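Local coordinates for protein amidohydrolase (Xanthomonas campestris pv. campestris, PDB 4DZH) that probably deaminates adenosine-type nucleosides such as 5'-methylthioadenosine, as a zinc-binding amidohydrolase of the ATZ/TRZ family built on a TIM barrel, at residues 243-246 against 247-251; 98-102 against 103-107. All blocks are in the same frame, centred on the assembly; numbering follows the deposited sequence.

Interaction 1 of 2, residues 243-246 against 247-251; sequences YGQR and PLARL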
ATOM      1  N   TYR A 243      29.539  18.607  16.256  1.00 31.55           N
ATOM      2  CA  TYR A 243      30.455  18.971  15.180  1.00 33.58           C
ATOM      3  C   TYR A 243      30.285  20.415  14.745  1.00 35.86           C
ATOM      4  O   TYR A 243      31.087  20.923  13.959  1.00 41.60           O
ATOM      5  CB  TYR A 243      30.249  18.057  13.961  1.00 33.14           C
ATOM      6  CG  TYR A 243      30.638  16.611  14.195  1.00 32.26           C
ATOM      7  CD1 TYR A 243      31.974  16.260  14.369  1.00 31.39           C
ATOM      8  CD2 TYR A 243      29.680  15.590  14.244  1.00 31.23           C
ATOM      9  CE1 TYR A 243      32.366  14.920  14.572  1.00 32.66           C
ATOM     10  CE2 TYR A 243      30.054  14.256  14.471  1.00 31.01           C
ATOM     11  CZ  TYR A 243      31.402  13.923  14.629  1.00 31.73           C
ATOM     12  OH  TYR A 243      31.805  12.613  14.845  1.00 33.39           O
ATOM     13  N   GLY A 244      29.249  21.078  15.252  1.00 37.34           N
ATOM     14  CA  GLY A 244      28.978  22.463  14.913  1.00 39.42           C
ATOM     15  C   GLY A 244      28.371  22.673  13.545  1.00 36.05           C
ATOM     16  O   GLY A 244      28.211  23.803  13.107  1.00 36.44           O
ATOM     17  N   GLN A 245      27.946  21.570  12.911  1.00 35.41           N
ATOM     18  CA  GLN A 245      27.627  21.512  11.483  1.00 35.79           C
ATOM     19  C   GLN A 245      26.483  20.499  11.243  1.00 29.04           C
ATOM     20  O   GLN A 245      26.441  19.484  11.924  1.00 30.34           O
ATOM     21  CB  GLN A 245      28.827  20.870  10.782  1.00 43.11           C
ATOM     22  CG  GLN A 245      29.634  21.795   9.939  1.00 47.91           C
ATOM     23  CD  GLN A 245      30.804  21.111   9.282  1.00 44.31           C
ATOM     24  OE1 GLN A 245      31.338  20.093   9.768  1.00 43.70           O
ATOM     25  NE2 GLN A 245      31.220  21.665   8.154  1.00 45.27           N
ATOM     26  N   ARG A 246      25.609  20.746  10.271  1.00 30.16           N
ATOM     27  CA  ARG A 246      24.657  19.718   9.815  1.00 31.60           C
ATOM     28  C   ARG A 246      25.461  18.531   9.269  1.00 30.31           C
ATOM     29  O   ARG A 246      26.592  18.703   8.813  1.00 29.87           O
ATOM     30  CB  ARG A 246      23.739  20.240   8.699  1.00 33.27           C
ATOM     31  CG  ARG A 246      22.732  21.319   9.071  1.00 35.48           C
ATOM     32  CD  ARG A 246      22.179  21.999   7.804  1.00 34.68           C
ATOM     33  NE  ARG A 246      21.338  21.132   6.948  1.00 34.90           N
ATOM     34  CZ  ARG A 246      20.056  20.890   7.182  1.00 39.16           C
ATOM     35  NH1 ARG A 246      19.501  21.417   8.275  1.00 42.14           N
ATOM     36  NH2 ARG A 246      19.327  20.117   6.338  1.00 28.29           N
ATOM     37  N   PRO A 247      24.871  17.309   9.262  1.00 28.50           N
ATOM     38  CA  PRO A 247      25.683  16.172   8.805  1.00 27.79           C
ATOM     39  C   PRO A 247      26.141  16.308   7.346  1.00 24.05           C
ATOM     40  O   PRO A 247      27.277  15.955   7.061  1.00 25.64           O
ATOM     41  CB  PRO A 247      24.738  14.959   8.975  1.00 23.99           C
ATOM     42  CG  PRO A 247      23.835  15.353  10.072  1.00 23.43           C
ATOM     43  CD  PRO A 247      23.640  16.875   9.944  1.00 25.55           C
ATOM     44  N   LEU A 248      25.294  16.805   6.448  1.00 27.42           N
ATOM     45  CA  LEU A 248      25.733  16.934   5.059  1.00 26.95           C
ATOM     46  C   LEU A 248      26.939  17.885   4.942  1.00 31.29           C
ATOM     47  O   LEU A 248      27.840  17.654   4.135  1.00 30.25           O
ATOM     48  CB  LEU A 248      24.566  17.330   4.144  1.00 28.56           C
ATOM     49  CG  LEU A 248      23.803  16.140   3.541  1.00 29.74           C
ATOM     50  CD1 LEU A 248      22.501  16.643   2.944  1.00 30.93           C
ATOM     51  CD2 LEU A 248      24.730  15.423   2.525  1.00 27.97           C
ATOM     52  N   ALA A 249      26.964  18.937   5.761  1.00 31.10           N
ATOM     53  CA  ALA A 249      28.111  19.854   5.786  1.00 32.58           C
ATOM     54  C   ALA A 249      29.396  19.150   6.235  1.00 33.34           C
ATOM     55  O   ALA A 249      30.472  19.323   5.632  1.00 32.54           O
ATOM     56  CB  ALA A 249      27.805  21.056   6.683  1.00 30.99           C
ATOM     57  N   ARG A 250      29.293  18.359   7.304  1.00 31.59           N
ATOM     58  CA  ARG A 250      30.420  17.544   7.758  1.00 31.43           C
ATOM     59  C   ARG A 250      30.880  16.503   6.728  1.00 33.03           C
ATOM     60  O   ARG A 250      32.072  16.337   6.497  1.00 32.91           O
ATOM     61  CB  ARG A 250      30.109  16.861   9.085  1.00 29.36           C
ATOM     62  CG  ARG A 250      31.048  15.712   9.443  1.00 29.95           C
ATOM     63  CD  ARG A 250      30.680  15.104  10.806  1.00 29.80           C
ATOM     64  NE  ARG A 250      31.557  13.993  11.128  1.00 28.42           N
ATOM     65  CZ  ARG A 250      31.134  12.755  11.342  1.00 29.65           C
ATOM     66  NH1 ARG A 250      29.834  12.503  11.281  1.00 26.44           N
ATOM     67  NH2 ARG A 250      32.008  11.767  11.604  1.00 27.11           N
ATOM     68  N   LEU A 251      29.944  15.779   6.115  1.00 30.20           N
ATOM     69  CA  LEU A 251      30.315  14.816   5.085  1.00 28.62           C
ATOM     70  C   LEU A 251      30.952  15.504   3.879  1.00 26.31           C
ATOM     71  O   LEU A 251      31.857  14.956   3.250  1.00 28.57           O
ATOM     72  CB  LEU A 251      29.079  14.051   4.620  1.00 23.44           C
ATOM     73  CG  LEU A 251      28.385  13.121   5.640  1.00 26.46           C
ATOM     74  CD1 LEU A 251      27.005  12.712   5.161  1.00 22.85           C
ATOM     75  CD2 LEU A 251      29.210  11.881   5.940  1.00 25.52           C
TER

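Interaction 2 of 2, residues 98-102 against 103-107; sequences VWLQQ and HIWPV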
ATOM      1  N   VAL A  98      13.121   3.448  21.654  1.00 42.08           N
ATOM      2  CA  VAL A  98      12.636   2.265  22.374  1.00 40.78           C
ATOM      3  C   VAL A  98      12.685   1.046  21.450  1.00 40.95           C
ATOM      4  O   VAL A  98      13.115  -0.064  21.854  1.00 36.14           O
ATOM      5  CB  VAL A  98      11.192   2.421  22.891  1.00 40.36           C
ATOM      6  CG1 VAL A  98      10.788   1.190  23.725  1.00 41.79           C
ATOM      7  CG2 VAL A  98      11.052   3.685  23.710  1.00 39.63           C
ATOM      8  N   TRP A  99      12.226   1.270  20.215  1.00 38.34           N
ATOM      9  CA  TRP A  99      12.291   0.292  19.125  1.00 35.62           C
ATOM     10  C   TRP A  99      13.704  -0.270  19.022  1.00 37.04           C
ATOM     11  O   TRP A  99      13.909  -1.486  19.098  1.00 35.89           O
ATOM     12  CB  TRP A  99      11.859   0.967  17.804  1.00 35.63           C
ATOM     13  CG  TRP A  99      11.794   0.125  16.569  1.00 34.03           C
ATOM     14  CD1 TRP A  99      10.896  -0.871  16.286  1.00 34.80           C
ATOM     15  CD2 TRP A  99      12.629   0.244  15.409  1.00 31.36           C
ATOM     16  NE1 TRP A  99      11.136  -1.387  15.028  1.00 33.34           N
ATOM     17  CE2 TRP A  99      12.199  -0.728  14.474  1.00 26.59           C
ATOM     18  CE3 TRP A  99      13.711   1.060  15.078  1.00 33.08           C
ATOM     19  CZ2 TRP A  99      12.818  -0.909  13.246  1.00 29.29           C
ATOM     20  CZ3 TRP A  99      14.328   0.881  13.848  1.00 30.66           C
ATOM     21  CH2 TRP A  99      13.868  -0.090  12.938  1.00 32.12           C
ATOM     22  N   LEU A 100      14.675   0.624  18.883  1.00 36.91           N
ATOM     23  CA  LEU A 100      16.069   0.212  18.705  1.00 36.97           C
ATOM     24  C   LEU A 100      16.669  -0.400  19.963  1.00 38.31           C
ATOM     25  O   LEU A 100      17.062  -1.573  19.974  1.00 36.75           O
ATOM     26  CB  LEU A 100      16.911   1.406  18.295  1.00 37.44           C
ATOM     27  CG  LEU A 100      16.599   1.870  16.881  1.00 40.27           C
ATOM     28  CD1 LEU A 100      17.120   3.270  16.635  1.00 42.84           C
ATOM     29  CD2 LEU A 100      17.207   0.883  15.888  1.00 42.11           C
ATOM     30  N   GLN A 101      16.734   0.403  21.020  1.00 40.87           N
ATOM     31  CA  GLN A 101      17.493   0.028  22.205  1.00 40.84           C
ATOM     32  C   GLN A 101      16.904  -1.163  22.954  1.00 40.42           C
ATOM     33  O   GLN A 101      17.638  -1.962  23.544  1.00 41.62           O
ATOM     34  CB  GLN A 101      17.622   1.207  23.174  1.00 44.88           C
ATOM     35  CG  GLN A 101      18.416   2.383  22.642  1.00 48.73           C
ATOM     36  CD  GLN A 101      18.670   3.429  23.709  1.00 55.29           C
ATOM     37  OE1 GLN A 101      18.146   3.336  24.825  1.00 57.52           O
ATOM     38  NE2 GLN A 101      19.484   4.433  23.376  1.00 57.90           N
ATOM     39  N   GLN A 102      15.584  -1.270  22.961  1.00 37.56           N
ATOM     40  CA  GLN A 102      14.946  -2.245  23.823  1.00 39.05           C
ATOM     41  C   GLN A 102      14.428  -3.438  23.044  1.00 38.66           C
ATOM     42  O   GLN A 102      14.020  -4.454  23.626  1.00 40.89           O
ATOM     43  CB  GLN A 102      13.840  -1.588  24.665  1.00 44.36           C
ATOM     44  CG  GLN A 102      14.323  -1.129  26.064  1.00 50.95           C
ATOM     45  CD  GLN A 102      14.413   0.388  26.218  1.00 57.37           C
ATOM     46  OE1 GLN A 102      13.399   1.098  26.168  1.00 59.45           O
ATOM     47  NE2 GLN A 102      15.631   0.889  26.440  1.00 59.62           N
ATOM     48  N   HIS A 103      14.494  -3.348  21.717  1.00 34.87           N
ATOM     49  CA  HIS A 103      13.989  -4.430  20.895  1.00 32.85           C
ATOM     50  C   HIS A 103      14.941  -4.839  19.765  1.00 32.78           C
ATOM     51  O   HIS A 103      15.431  -5.980  19.756  1.00 34.11           O
ATOM     52  CB  HIS A 103      12.578  -4.100  20.351  1.00 33.20           C
ATOM     53  CG  HIS A 103      11.538  -3.953  21.424  1.00 37.50           C
ATOM     54  ND1 HIS A 103      11.373  -2.787  22.146  1.00 41.86           N
ATOM     55  CD2 HIS A 103      10.622  -4.828  21.910  1.00 38.93           C
ATOM     56  CE1 HIS A 103      10.393  -2.944  23.021  1.00 43.83           C
ATOM     57  NE2 HIS A 103       9.918  -4.173  22.895  1.00 43.53           N
ATOM     58  N   ILE A 104      15.210  -3.931  18.822  1.00 31.02           N
ATOM     59  CA  ILE A 104      15.990  -4.310  17.635  1.00 31.18           C
ATOM     60  C   ILE A 104      17.449  -4.690  17.954  1.00 32.39           C
ATOM     61  O   ILE A 104      17.886  -5.806  17.637  1.00 31.81           O
ATOM     62  CB  ILE A 104      15.962  -3.223  16.526  1.00 30.88           C
ATOM     63  CG1 ILE A 104      14.535  -2.982  16.018  1.00 31.66           C
ATOM     64  CG2 ILE A 104      16.864  -3.637  15.349  1.00 32.11           C
ATOM     65  CD1 ILE A 104      13.871  -4.218  15.510  1.00 30.49           C
ATOM     66  N   TRP A 105      18.198  -3.781  18.576  1.00 33.09           N
ATOM     67  CA  TRP A 105      19.600  -4.092  18.923  1.00 37.08           C
ATOM     68  C   TRP A 105      19.755  -5.332  19.817  1.00 35.58           C
ATOM     69  O   TRP A 105      20.563  -6.201  19.509  1.00 31.61           O
ATOM     70  CB  TRP A 105      20.326  -2.899  19.539  1.00 43.75           C
ATOM     71  CG  TRP A 105      20.412  -1.699  18.642  1.00 52.21           C
ATOM     72  CD1 TRP A 105      20.337  -1.678  17.269  1.00 55.89           C
ATOM     73  CD2 TRP A 105      20.565  -0.332  19.055  1.00 55.33           C
ATOM     74  NE1 TRP A 105      20.442  -0.379  16.809  1.00 57.21           N
ATOM     75  CE2 TRP A 105      20.586   0.463  17.884  1.00 56.69           C
ATOM     76  CE3 TRP A 105      20.698   0.295  20.300  1.00 56.23           C
ATOM     77  CZ2 TRP A 105      20.731   1.854  17.926  1.00 55.75           C
ATOM     78  CZ3 TRP A 105      20.840   1.677  20.337  1.00 56.19           C
ATOM     79  CH2 TRP A 105      20.854   2.438  19.154  1.00 56.03           C
ATOM     80  N   PRO A 106      18.973  -5.439  20.910  1.00 35.41           N
ATOM     81  CA  PRO A 106      19.154  -6.653  21.726  1.00 33.70           C
ATOM     82  C   PRO A 106      18.779  -7.957  21.008  1.00 33.31           C
ATOM     83  O   PRO A 106      19.417  -8.988  21.246  1.00 32.02           O
ATOM     84  CB  PRO A 106      18.210  -6.430  22.917  1.00 35.50           C
ATOM     85  CG  PRO A 106      17.962  -4.950  22.938  1.00 36.54           C
ATOM     86  CD  PRO A 106      18.018  -4.495  21.523  1.00 34.83           C
ATOM     87  N   VAL A 107      17.766  -7.935  20.148  1.00 31.15           N
ATOM     88  CA  VAL A 107      17.472  -9.139  19.389  1.00 30.18           C
ATOM     89  C   VAL A 107      18.588  -9.439  18.394  1.00 29.89           C
ATOM     90  O   VAL A 107      19.052 -10.578  18.308  1.00 31.03           O
ATOM     91  CB  VAL A 107      16.105  -9.077  18.687  1.00 31.14           C
ATOM     92  CG1 VAL A 107      15.950 -10.250  17.752  1.00 34.11           C
ATOM     93  CG2 VAL A 107      15.028  -9.120  19.716  1.00 30.86           C
TER

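Interaction 1 of 2, residues 243-246 against 247-251
The carbonyl oxygen of R246 takes the amide of R250 in a bond of 3.1 Å between R250 N and R246 O, with an N-H...O angle of 168°. This i to i+4 bond anchors the first turn of helix 247-254, with R246 at the N-cap position and P247, which has no amide hydrogen to offer, starting the turn. The main side-chain contact pairs Y243 with R250. The guanidinium lies flat against the phenol ring, with the planes 3° apart and R250 CZ 4.0 Å from the ring centroid, an off-centre cation-pi stack. R250 CD lies over the same face, 3.6 Å from the centroid of the Y243 ring, a CH-pi contact. CG of R250 stands anti to its backbone N (chi1 164°), and the chain stays extended as far as NE, which is how the arginine spans the turn to the ring. The salt bridge from R250 NH2 to D208 and hydrogen bonds to the carbonyls of P203 and V206 fix the guanidinium's rotation. Q245, extended beyond CG, reaches across the start of the helix: Q245 CG meets A249 CB at 3.8 Å, and Q245 OE1 rests 3.5 Å from R250 CB while accepting from NE of R253. The far end of the R246 side chain leads off from the helix, where NE forms a salt bridge with E273. The turn therefore joins helix 233-243 to helix 247-254, where P247 packs on V236 and S239, R250 and L251 on F211 of helix 208-221, and L248 and L251 on strand 225-229.

Interaction 2 of 2, residues 98-102 against 103-107
The axes of the short helical pieces 98-102 and 103-107 differ in direction by 23°, and the backbone bonds between them show a widened turn: I104 N reaches W99 O at 2.8 Å and W105 N reaches L100 O at 2.8 Å, both i to i+5 bonds of pi-helical type. The H103 N bond to W99 O is weak. P106 has no amide hydrogen, so the kink falls where its nitrogen cannot bond to the preceding turn. The H103 side chain adds a straighter bond: H103 ND1 donates to V98 O at 3.2 Å, with an angle of 177° and the oxygen in the imidazole plane. The donor stands well above the carbonyl plane, and the backbone N of Q102 approaches the same oxygen from its opposite face, so two N-H groups grip V98 O. On another side of the helix, I104 CG1 sits over the face of the W99 indole, 3.8 Å from the centroid of its five-membered ring; its nearest ring atom is W99 CE2. W99 holds CG anti to its backbone N (chi1 -177°), which places one indole face against I104 CG1. L100 meets W105 in a similar way, its CB lying 3.9 Å from the centroid of the six-membered indole ring, over the face. L100 CD2 also approaches W105 NE1 at 3.6 Å, and Q101 runs alongside the same indole, its CG reaching W105 CZ3. W99 NE1 makes a weak bond to A319 O, and the W99 side chain comes, at its nearest atom, to about 5 Å from a bound zinc ion. The arrangement is a pi bulge followed by a proline kink, in a helix bordering the metal site of this amidohydrolase TIM barrel.

Following the chain from its N terminus, interaction 2 comes first, wholly inside helix 96-111, between strand 69-80 and helix 114-130. Interaction 1 follows much later, at the turn from helix 233-243 into helix 247-254, after strand 225-229. Neither closes a long loop, because each joins immediately consecutive segments; they run in series, with no nesting or crossing. The centres of interactions 1 and 2 are 27 Å apart, and the two do not touch. Both lie near E231, a zinc ligand of the protein whose metal is not bound to this chain here: between side chains, W99 is about 7 Å and P247 about 9 Å from it.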